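Local structure of DUF5638 domain-containing protein (Legionella pneumophila subsp. pneumophila, 5L1A) at residues E67-L72 against N105-C110; N47-K52 against L60-E65; N17-L22 against Q41-Y46. The protein is of unknown function; this chain is the helical DUF5638 region of a longer Legionella protein that probably has a transmembrane helix. All coordinates share one frame; numbering follows the deposited sequence.

Contact 1. Residues E67-L72 against N105-C110; sequences ENFISL and NFFKVC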
loop_
_atom_site.group_PDB
_atom_site.type_symbol
_atom_site.label_atom_id
_atom_site.label_comp_id
_atom_site.label_asym_id
_atom_site.label_seq_id
_atom_site.Cartn_x
_atom_site.Cartn_y
_atom_site.Cartn_z
ATOM N N GLU A 67 -3.170 -3.533 3.194
ATOM C CA GLU A 67 -2.689 -4.792 3.756
ATOM C C GLU A 67 -2.453 -5.837 2.673
ATOM O O GLU A 67 -1.455 -6.566 2.715
ATOM C CB GLU A 67 -3.682 -5.309 4.795
ATOM C CG GLU A 67 -3.674 -4.506 6.070
ATOM C CD GLU A 67 -4.935 -4.687 6.879
ATOM O OE1 GLU A 67 -5.931 -5.201 6.332
ATOM O OE2 GLU A 67 -4.928 -4.312 8.065
ATOM N N ASN A 68 -3.364 -5.933 1.702
ATOM C CA ASN A 68 -3.155 -6.850 0.585
ATOM C C ASN A 68 -1.929 -6.451 -0.226
ATOM O O ASN A 68 -1.181 -7.316 -0.697
ATOM C CB ASN A 68 -4.395 -6.892 -0.311
ATOM C CG ASN A 68 -5.597 -7.507 0.380
ATOM O OD1 ASN A 68 -5.463 -8.426 1.188
ATOM N ND2 ASN A 68 -6.783 -7.001 0.061
ATOM N N PHE A 69 -1.707 -5.146 -0.397
ATOM C CA PHE A 69 -0.507 -4.689 -1.092
ATOM C C PHE A 69 0.754 -5.121 -0.354
ATOM O O PHE A 69 1.735 -5.538 -0.980
ATOM C CB PHE A 69 -0.541 -3.168 -1.257
ATOM C CG PHE A 69 0.770 -2.572 -1.699
ATOM C CD1 PHE A 69 1.131 -2.566 -3.036
ATOM C CD2 PHE A 69 1.638 -2.005 -0.773
ATOM C CE1 PHE A 69 2.339 -2.012 -3.444
ATOM C CE2 PHE A 69 2.844 -1.453 -1.175
ATOM C CZ PHE A 69 3.191 -1.454 -2.512
ATOM N N ILE A 70 0.747 -5.027 0.978
ATOM C CA ILE A 70 1.903 -5.445 1.766
ATOM C C ILE A 70 2.180 -6.929 1.562
ATOM O O ILE A 70 3.335 -7.345 1.406
ATOM C CB ILE A 70 1.685 -5.107 3.252
ATOM C CG1 ILE A 70 1.687 -3.594 3.454
ATOM C CG2 ILE A 70 2.746 -5.761 4.119
ATOM C CD1 ILE A 70 2.930 -2.929 2.939
ATOM N N SER A 71 1.125 -7.750 1.553
ATOM C CA SER A 71 1.300 -9.180 1.317
ATOM C C SER A 71 1.922 -9.444 -0.046
ATOM O O SER A 71 2.777 -10.327 -0.185
ATOM C CB SER A 71 -0.039 -9.904 1.438
ATOM O OG SER A 71 -0.509 -9.878 2.772
ATOM N N LEU A 72 1.509 -8.688 -1.064
ATOM C CA LEU A 72 2.061 -8.885 -2.401
ATOM C C LEU A 72 3.529 -8.480 -2.462
ATOM O O LEU A 72 4.334 -9.148 -3.121
ATOM C CB LEU A 72 1.241 -8.104 -3.426
ATOM C CG LEU A 72 -0.211 -8.561 -3.583
ATOM C CD1 LEU A 72 -0.942 -7.696 -4.594
ATOM C CD2 LEU A 72 -0.268 -10.028 -3.985
ATOM N N ASN A 105 5.028 -0.483 -10.993
ATOM C CA ASN A 105 6.452 -0.164 -10.958
ATOM C C ASN A 105 7.087 -0.618 -9.649
ATOM O O ASN A 105 8.215 -1.122 -9.642
ATOM C CB ASN A 105 6.661 1.336 -11.168
ATOM C CG ASN A 105 8.112 1.754 -10.990
ATOM O OD1 ASN A 105 8.541 2.101 -9.888
ATOM N ND2 ASN A 105 8.874 1.727 -12.078
ATOM N N PHE A 106 6.376 -0.460 -8.529
ATOM C CA PHE A 106 6.954 -0.863 -7.251
ATOM C C PHE A 106 7.113 -2.378 -7.158
ATOM O O PHE A 106 8.077 -2.860 -6.552
ATOM C CB PHE A 106 6.109 -0.340 -6.088
ATOM C CG PHE A 106 6.790 -0.447 -4.745
ATOM C CD1 PHE A 106 7.727 0.499 -4.350
ATOM C CD2 PHE A 106 6.493 -1.490 -3.881
ATOM C CE1 PHE A 106 8.356 0.405 -3.120
ATOM C CE2 PHE A 106 7.117 -1.594 -2.645
ATOM C CZ PHE A 106 8.050 -0.644 -2.264
ATOM N N PHE A 107 6.200 -3.142 -7.761
ATOM C CA PHE A 107 6.359 -4.594 -7.779
ATOM C C PHE A 107 7.587 -5.010 -8.575
ATOM O O PHE A 107 8.363 -5.865 -8.130
ATOM C CB PHE A 107 5.108 -5.258 -8.352
ATOM C CG PHE A 107 3.955 -5.267 -7.407
ATOM C CD1 PHE A 107 4.173 -5.337 -6.043
ATOM C CD2 PHE A 107 2.656 -5.200 -7.874
ATOM C CE1 PHE A 107 3.114 -5.343 -5.157
ATOM C CE2 PHE A 107 1.588 -5.207 -6.994
ATOM C CZ PHE A 107 1.817 -5.280 -5.633
ATOM N N LYS A 108 7.782 -4.418 -9.754
ATOM C CA LYS A 108 8.946 -4.752 -10.562
ATOM C C LYS A 108 10.250 -4.339 -9.893
ATOM O O LYS A 108 11.289 -4.955 -10.150
ATOM C CB LYS A 108 8.827 -4.103 -11.939
ATOM C CG LYS A 108 7.516 -4.416 -12.646
ATOM C CD LYS A 108 7.587 -4.120 -14.131
ATOM C CE LYS A 108 8.322 -5.223 -14.876
ATOM N NZ LYS A 108 7.565 -6.508 -14.847
ATOM N N VAL A 109 10.217 -3.321 -9.032
ATOM C CA VAL A 109 11.414 -2.925 -8.296
ATOM C C VAL A 109 11.807 -4.007 -7.296
ATOM O O VAL A 109 12.986 -4.357 -7.163
ATOM C CB VAL A 109 11.186 -1.575 -7.594
ATOM C CG1 VAL A 109 12.226 -1.368 -6.528
ATOM C CG2 VAL A 109 11.215 -0.440 -8.602
ATOM N N CYS A 110 10.823 -4.552 -6.577
ATOM C CA CYS A 110 11.108 -5.571 -5.573
ATOM C C CYS A 110 11.655 -6.846 -6.200
ATOM O O CYS A 110 12.392 -7.592 -5.544
ATOM C CB CYS A 110 9.847 -5.882 -4.768
ATOM S SG CYS A 110 9.138 -4.455 -3.930
#

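Contact 2. Residues N47-K52 against L60-E65; sequences NSAFNK and LEVVEE. With I3C (5-amino-2,4,6-triiodobenzene-1,3-dicarboxylic acid), chain E; I3C (5-amino-2,4,6-triiodobenzene-1,3-dicarboxylic acid), chain B.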
loop_
_atom_site.group_PDB
_atom_site.type_symbol
_atom_site.label_atom_id
_atom_site.label_comp_id
_atom_site.label_asym_id
_atom_site.label_seq_id
_atom_site.Cartn_x
_atom_site.Cartn_y
_atom_site.Cartn_z
ATOM N N ASN A 47 -1.856 6.260 2.795
ATOM C CA ASN A 47 -2.173 7.119 3.930
ATOM C C ASN A 47 -3.091 8.267 3.525
ATOM O O ASN A 47 -4.064 8.562 4.229
ATOM C CB ASN A 47 -0.886 7.641 4.566
ATOM C CG ASN A 47 -0.271 6.643 5.535
ATOM O OD1 ASN A 47 -0.625 6.613 6.712
ATOM N ND2 ASN A 47 0.649 5.820 5.043
ATOM N N SER A 48 -2.809 8.922 2.393
ATOM C CA SER A 48 -3.683 10.003 1.941
ATOM C C SER A 48 -5.066 9.490 1.581
ATOM O O SER A 48 -6.059 10.194 1.792
ATOM C CB SER A 48 -3.079 10.727 0.736
ATOM O OG SER A 48 -1.819 11.295 1.047
ATOM N N ALA A 49 -5.155 8.278 1.029
ATOM C CA ALA A 49 -6.460 7.737 0.666
ATOM C C ALA A 49 -7.298 7.440 1.901
ATOM O O ALA A 49 -8.521 7.612 1.881
ATOM C CB ALA A 49 -6.296 6.479 -0.187
ATOM N N PHE A 50 -6.658 7.000 2.989
ATOM C CA PHE A 50 -7.403 6.742 4.219
ATOM C C PHE A 50 -7.866 8.040 4.868
ATOM O O PHE A 50 -8.986 8.115 5.384
ATOM C CB PHE A 50 -6.553 5.929 5.198
ATOM C CG PHE A 50 -7.181 5.770 6.558
ATOM C CD1 PHE A 50 -8.094 4.758 6.798
ATOM C CD2 PHE A 50 -6.859 6.636 7.593
ATOM C CE1 PHE A 50 -8.674 4.611 8.040
ATOM C CE2 PHE A 50 -7.436 6.493 8.836
ATOM C CZ PHE A 50 -8.345 5.477 9.061
ATOM N N ASN A 51 -7.016 9.070 4.858
ATOM C CA ASN A 51 -7.372 10.345 5.468
ATOM C C ASN A 51 -8.506 11.048 4.736
ATOM O O ASN A 51 -9.138 11.938 5.311
ATOM C CB ASN A 51 -6.155 11.269 5.520
ATOM C CG ASN A 51 -5.033 10.709 6.364
ATOM O OD1 ASN A 51 -5.258 9.928 7.288
ATOM N ND2 ASN A 51 -3.808 11.115 6.053
ATOM N N LYS A 52 -8.767 10.687 3.482
ATOM C CA LYS A 52 -9.883 11.265 2.750
ATOM C C LYS A 52 -11.190 10.522 2.982
ATOM O O LYS A 52 -12.247 11.031 2.597
ATOM C CB LYS A 52 -9.574 11.301 1.248
ATOM C CG LYS A 52 -8.475 12.279 0.860
ATOM C CD LYS A 52 -8.142 12.188 -0.625
ATOM C CE LYS A 52 -7.629 10.803 -0.995
ATOM N NZ LYS A 52 -7.139 10.727 -2.399
ATOM N N LEU A 60 -12.094 1.251 6.139
ATOM C CA LEU A 60 -11.744 -0.161 6.241
ATOM C C LEU A 60 -11.309 -0.723 4.892
ATOM O O LEU A 60 -10.413 -1.573 4.828
ATOM C CB LEU A 60 -12.927 -0.947 6.805
ATOM C CG LEU A 60 -12.765 -2.461 6.938
ATOM C CD1 LEU A 60 -11.576 -2.794 7.810
ATOM C CD2 LEU A 60 -14.027 -3.084 7.504
ATOM N N GLU A 61 -11.924 -0.259 3.801
ATOM C CA GLU A 61 -11.567 -0.778 2.484
ATOM C C GLU A 61 -10.165 -0.338 2.075
ATOM O O GLU A 61 -9.436 -1.096 1.423
ATOM C CB GLU A 61 -12.597 -0.337 1.442
ATOM C CG GLU A 61 -12.366 -0.931 0.057
ATOM C CD GLU A 61 -13.464 -0.584 -0.935
ATOM O OE1 GLU A 61 -14.460 0.058 -0.535
ATOM O OE2 GLU A 61 -13.330 -0.957 -2.120
ATOM N N VAL A 62 -9.769 0.880 2.449
ATOM C CA VAL A 62 -8.420 1.352 2.152
ATOM C C VAL A 62 -7.395 0.609 2.999
ATOM O O VAL A 62 -6.329 0.218 2.508
ATOM C CB VAL A 62 -8.333 2.874 2.367
ATOM C CG1 VAL A 62 -6.897 3.354 2.231
ATOM C CG2 VAL A 62 -9.237 3.597 1.386
ATOM N N VAL A 63 -7.693 0.411 4.286
ATOM C CA VAL A 63 -6.772 -0.309 5.161
ATOM C C VAL A 63 -6.583 -1.742 4.673
ATOM O O VAL A 63 -5.462 -2.262 4.649
ATOM C CB VAL A 63 -7.273 -0.260 6.618
ATOM C CG1 VAL A 63 -6.533 -1.277 7.476
ATOM C CG2 VAL A 63 -7.099 1.139 7.189
ATOM N N GLU A 64 -7.672 -2.398 4.267
ATOM C CA GLU A 64 -7.559 -3.736 3.697
ATOM C C GLU A 64 -6.764 -3.721 2.396
ATOM O O GLU A 64 -5.988 -4.644 2.127
ATOM C CB GLU A 64 -8.949 -4.329 3.468
ATOM C CG GLU A 64 -9.676 -4.692 4.746
ATOM C CD GLU A 64 -11.126 -5.073 4.510
ATOM O OE1 GLU A 64 -11.615 -4.905 3.373
ATOM O OE2 GLU A 64 -11.778 -5.540 5.467
ATOM N N GLU A 65 -6.945 -2.683 1.577
ATOM C CA GLU A 65 -6.221 -2.610 0.312
ATOM C C GLU A 65 -4.725 -2.442 0.547
ATOM O O GLU A 65 -3.908 -3.041 -0.160
ATOM C CB GLU A 65 -6.765 -1.466 -0.542
ATOM C CG GLU A 65 -6.134 -1.366 -1.918
ATOM C CD GLU A 65 -6.289 0.012 -2.527
ATOM O OE1 GLU A 65 -6.588 0.959 -1.769
ATOM O OE2 GLU A 65 -6.109 0.152 -3.757
HETATM I I3 I3C E . -9.719 1.316 -1.977
HETATM I I2 I3C E . -7.095 6.737 -3.749
HETATM I I1 I3C E . -12.403 4.868 -6.207
HETATM O O8 I3C E . -12.966 2.482 -3.512
HETATM O O9 I3C E . -11.803 1.361 -4.983
HETATM C C10 I3C E . -9.724 6.778 -5.616
HETATM N N13 I3C E . -7.550 3.848 -2.149
HETATM C C1 I3C E . -10.810 3.312 -4.063
HETATM C C6 I3C E . -9.688 3.068 -3.120
HETATM C C5 I3C E . -8.579 4.061 -3.007
HETATM C C4 I3C E . -8.604 5.294 -3.844
HETATM C C3 I3C E . -9.726 5.533 -4.780
HETATM C C2 I3C E . -10.823 4.541 -4.890
HETATM C C7 I3C E . -11.930 2.321 -4.191
HETATM O O11 I3C E . -9.091 6.770 -6.695
HETATM O O12 I3C E . -10.341 7.788 -5.218
HETATM I I3 I3C B . -13.312 -7.244 -3.404
HETATM I I2 I3C B . -7.274 -7.808 -4.377
HETATM I I1 I3C B . -9.674 -2.272 -3.252
HETATM O O8 I3C B . -12.793 -3.891 -1.906
HETATM O O9 I3C B . -13.064 -3.545 -4.053
HETATM C C10 I3C B . -7.392 -4.538 -3.909
HETATM N N13 I3C B . -10.396 -8.583 -4.023
HETATM C C1 I3C B . -11.266 -4.928 -3.385
HETATM C C6 I3C B . -11.424 -6.388 -3.566
HETATM C C5 I3C B . -10.255 -7.246 -3.858
HETATM C C4 I3C B . -8.925 -6.620 -3.968
HETATM C C3 I3C B . -8.747 -5.164 -3.792
HETATM C C2 I3C B . -9.923 -4.324 -3.500
HETATM C C7 I3C B . -12.453 -4.066 -3.095
HETATM O O11 I3C B . -6.647 -4.529 -2.908
HETATM O O12 I3C B . -7.048 -4.044 -5.008
#

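Contact 3. Residues N17-L22 against Q41-Y46; sequences NCDTQL and QIKYFY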
loop_
_atom_site.group_PDB
_atom_site.type_symbol
_atom_site.label_atom_id
_atom_site.label_comp_id
_atom_site.label_asym_id
_atom_site.label_seq_id
_atom_site.Cartn_x
_atom_site.Cartn_y
_atom_site.Cartn_z
ATOM N N ASN A 17 1.083 -0.244 11.009
ATOM C CA ASN A 17 1.723 -1.546 10.850
ATOM C C ASN A 17 2.171 -1.761 9.411
ATOM O O ASN A 17 3.270 -2.271 9.165
ATOM C CB ASN A 17 0.775 -2.662 11.284
ATOM C CG ASN A 17 0.625 -2.751 12.788
ATOM O OD1 ASN A 17 1.414 -2.171 13.534
ATOM N ND2 ASN A 17 -0.385 -3.488 13.243
ATOM N N CYS A 18 1.332 -1.372 8.448
ATOM C CA CYS A 18 1.713 -1.472 7.044
ATOM C C CYS A 18 2.925 -0.601 6.737
ATOM O O CYS A 18 3.858 -1.043 6.056
ATOM C CB CYS A 18 0.535 -1.082 6.153
ATOM S SG CYS A 18 -0.921 -2.147 6.291
ATOM N N ASP A 19 2.932 0.640 7.236
ATOM C CA ASP A 19 4.074 1.526 7.011
ATOM C C ASP A 19 5.338 0.975 7.662
ATOM O O ASP A 19 6.432 1.077 7.095
ATOM C CB ASP A 19 3.774 2.928 7.547
ATOM C CG ASP A 19 2.728 3.663 6.728
ATOM O OD1 ASP A 19 2.519 3.307 5.550
ATOM O OD2 ASP A 19 2.118 4.611 7.263
ATOM N N THR A 20 5.207 0.404 8.861
ATOM C CA THR A 20 6.357 -0.191 9.535
ATOM C C THR A 20 6.821 -1.448 8.817
ATOM O O THR A 20 8.028 -1.686 8.687
ATOM C CB THR A 20 6.000 -0.511 10.988
ATOM O OG1 THR A 20 5.563 0.683 11.642
ATOM C CG2 THR A 20 7.198 -1.089 11.731
ATOM N N GLN A 21 5.877 -2.271 8.355
ATOM C CA GLN A 21 6.237 -3.485 7.635
ATOM C C GLN A 21 6.982 -3.172 6.342
ATOM O O GLN A 21 7.888 -3.919 5.956
ATOM C CB GLN A 21 4.986 -4.310 7.342
ATOM C CG GLN A 21 5.271 -5.648 6.700
ATOM C CD GLN A 21 6.106 -6.542 7.586
ATOM O OE1 GLN A 21 5.608 -7.113 8.553
ATOM N NE2 GLN A 21 7.390 -6.659 7.267
ATOM N N LEU A 22 6.622 -2.078 5.669
ATOM C CA LEU A 22 7.347 -1.684 4.468
ATOM C C LEU A 22 8.782 -1.300 4.799
ATOM O O LEU A 22 9.714 -1.705 4.096
ATOM C CB LEU A 22 6.629 -0.530 3.769
ATOM C CG LEU A 22 5.761 -0.879 2.559
ATOM C CD1 LEU A 22 5.181 0.378 1.932
ATOM C CD2 LEU A 22 6.543 -1.688 1.529
ATOM N N GLN A 41 6.268 7.444 -2.146
ATOM C CA GLN A 41 5.078 7.664 -2.960
ATOM C C GLN A 41 3.999 6.636 -2.637
ATOM O O GLN A 41 2.814 6.977 -2.536
ATOM C CB GLN A 41 5.459 7.617 -4.441
ATOM C CG GLN A 41 4.346 7.944 -5.422
ATOM C CD GLN A 41 4.839 7.961 -6.863
ATOM O OE1 GLN A 41 5.554 7.056 -7.300
ATOM N NE2 GLN A 41 4.470 8.997 -7.601
ATOM N N ILE A 42 4.396 5.376 -2.458
ATOM C CA ILE A 42 3.443 4.327 -2.117
ATOM C C ILE A 42 2.790 4.614 -0.772
ATOM O O ILE A 42 1.564 4.531 -0.627
ATOM C CB ILE A 42 4.137 2.952 -2.119
ATOM C CG1 ILE A 42 4.325 2.450 -3.552
ATOM C CG2 ILE A 42 3.342 1.955 -1.298
ATOM C CD1 ILE A 42 3.021 2.249 -4.303
ATOM N N LYS A 43 3.596 4.955 0.235
ATOM C CA LYS A 43 3.033 5.191 1.559
ATOM C C LYS A 43 2.166 6.439 1.579
ATOM O O LYS A 43 1.143 6.471 2.271
ATOM C CB LYS A 43 4.151 5.285 2.598
ATOM C CG LYS A 43 5.011 4.035 2.641
ATOM C CD LYS A 43 5.606 3.798 4.013
ATOM C CE LYS A 43 6.631 4.845 4.366
ATOM N NZ LYS A 43 7.214 4.569 5.706
ATOM N N TYR A 44 2.546 7.465 0.820
ATOM C CA TYR A 44 1.693 8.637 0.687
ATOM C C TYR A 44 0.364 8.288 0.026
ATOM O O TYR A 44 -0.677 8.831 0.411
ATOM C CB TYR A 44 2.428 9.719 -0.100
ATOM C CG TYR A 44 1.597 10.935 -0.428
ATOM C CD1 TYR A 44 1.433 11.960 0.497
ATOM C CD2 TYR A 44 0.984 11.063 -1.667
ATOM C CE1 TYR A 44 0.673 13.075 0.196
ATOM C CE2 TYR A 44 0.227 12.169 -1.975
ATOM C CZ TYR A 44 0.073 13.172 -1.042
ATOM O OH TYR A 44 -0.682 14.278 -1.357
ATOM N N PHE A 45 0.376 7.374 -0.949
ATOM C CA PHE A 45 -0.852 7.010 -1.655
ATOM C C PHE A 45 -1.882 6.392 -0.712
ATOM O O PHE A 45 -3.061 6.761 -0.738
ATOM C CB PHE A 45 -0.530 6.051 -2.803
ATOM C CG PHE A 45 -1.745 5.439 -3.442
ATOM C CD1 PHE A 45 -2.471 6.137 -4.387
ATOM C CD2 PHE A 45 -2.159 4.161 -3.100
ATOM C CE1 PHE A 45 -3.589 5.576 -4.974
ATOM C CE2 PHE A 45 -3.278 3.596 -3.686
ATOM C CZ PHE A 45 -3.991 4.306 -4.623
ATOM N N TYR A 46 -1.463 5.442 0.121
ATOM C CA TYR A 46 -2.429 4.747 0.964
ATOM C C TYR A 46 -2.821 5.577 2.178
ATOM O O TYR A 46 -3.996 5.604 2.559
ATOM C CB TYR A 46 -1.876 3.390 1.395
ATOM C CG TYR A 46 -1.812 2.394 0.269
ATOM C CD1 TYR A 46 -2.962 1.776 -0.200
ATOM C CD2 TYR A 46 -0.605 2.075 -0.332
ATOM C CE1 TYR A 46 -2.911 0.861 -1.237
ATOM C CE2 TYR A 46 -0.540 1.160 -1.367
ATOM C CZ TYR A 46 -1.695 0.555 -1.816
ATOM O OH TYR A 46 -1.634 -0.352 -2.850
#

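Contact 1. Residues E67-L72 against N105-C110
Three phenylalanine rings, Phe69 from one helix and the sequence neighbours Phe106 and Phe107 from the other, join two segments whose axes stay 11.7 Å apart. Aromatic side chains span this separation, and none of the pairs is a regular stack. Phe69 and Phe106 approach as side chains at about a right angle: CZ of Phe69 lies 3.6 Å from CD2 of Phe106, and that atom of Phe106 sits at the edge of the Phe69 ring, near its plane. The two ring planes are inclined at 40°, an oblique pairing. Phe107 behaves differently. Its plane is nearly parallel to that of Phe69 but slid along, so the rings barely overlap although their centroids are 5.6 Å apart, and the closest atoms are CD1 of Phe69 and CZ of Phe107, 3.8 Å from each other.

The result is an aromatic cluster in the core of an all-helical fold, between helix 56-77 and helix 97-110, whose segments run in roughly the same direction at 29° to each other. Leu72, one turn beyond Phe69, adds an aliphatic wall: its CB stands 3.6 Å from CZ of Phe107, and CD1 reaches the same ring atom. Different first torsions separate the two rings of helix 97-110. Phe106 holds CG anti to N, whereas in Phe107 CG is anti to the carbonyl carbon (chi1 -75°), which sends that ring to Leu72 as well as to Phe69. Tyr46 and Ile42 of helix 33-51 also meet Phe69, while Ala83 and Ala86 of helix 83-90 pack on Phe107.

Contact 2. Residues N47-K52 against L60-E65
Apolar contacts join the helices, with Phe50 and Val62 at the point where the backbones come nearest, 5.9 Å between their CA atoms. The two methyls of Val62 divide the work. CG1 turns to the opposing helix, 3.7 Å from the backbone N of Phe50 and 4.0 Å from CB of Ala49; CG2 faces the amino group of a bound triiodobenzene dicarboxylate. Phe50 and Val63 lie side by side and point the same way, bringing ring atom CD1 within 3.8 Å of CG2 of Val63.

One hydrogen bond reaches the ligand: amino N13 of that molecule donates to OE1 of Glu65 (3.1 Å), bent to 135° at the hydrogen. Ala49 CB, 3.5 Å from the same N13, and Glu65 CG, 3.4 Å from O11 of a second triiodinated molecule, are van der Waals neighbours. With Glu61 and Val62 they line pockets for this heavy-atom phasing compound, which is no evidence of a natural ligand.

Helix 33-51 and helix 56-77 form an antiparallel helical hairpin here, crossing at 166° with segment axes 9.1 Å apart. Its other side is covered by helix 8-25, where Glu12 and Leu15 touch Phe50, and by Pro3 and Tyr5 of the N-terminal loop.

Contact 3. Residues N17-L22 against Q41-Y46
Helix segments 17-22 and 41-46 run antiparallel at 172°, their axes 11.0 Å apart, and the backbones come nearest at Asp19 and Lys43, with 6.7 Å between CA atoms. Lys43 fills much of the gap with its aliphatic chain. Its CD passes 3.5 Å from OD1 of Asp19, the two side chains crossing at a slant, while its CG lies 3.7 Å from CD1 of Leu22 as those two slide past each other in opposite directions. A bend in the lysine at chi3 (-68°) carries the ammonium group on past the carboxylate: NZ of Lys43 stays 4.9 Å from OD1 of Asp19, too far for a salt bridge, although the opposite charges would still be expected to attract.

Each polar end is held elsewhere. NZ of Lys43 bonds to Asn23 OD1, and the carboxylate of Asp19 is gripped at both oxygens, OD1 by the hydroxyl of Tyr66 and OD2 by ND2 of Asn47. The charged pair is partly exposed, whereas Leu22 and Ile42 are buried between these antiparallel neighbours of an all-helical bundle. There CD1 of Leu22 also meets CG2 of Ile42 at 4.0 Å.

Helix 56-77 lies against both partners: Tyr66 touches Cys18 and Lys43, and Ile70 meets Leu22. Helix 97-110 packs on helix 33-51 as well, where Phe106 touches Ile42 and Ile103 touches Tyr46, so that helix 33-51 packs against helix 8-25, helix 56-77 and helix 97-110.

Contacts 1 and 2 are buried and lie on opposite sides of the chain's centre, about 16 Å apart between contact centres, yet both draw on helix 56-77. Contact 3, only partly buried, shares helix 33-51 with contact 2 and lies about 11 Å from each of the others, centre to centre. Chemistry follows place: contact 1 is largely aromatic, contact 2 sets valines against a phenylalanine, beside bound ligand, and contact 3 mixes methyl groups with charged side chains. Ile70 CG2 packs 3.6 Å from Gln21 CG, and Tyr46 O lies 3.7 Å from CG1 of Val62, so contact 3 touches both of the others.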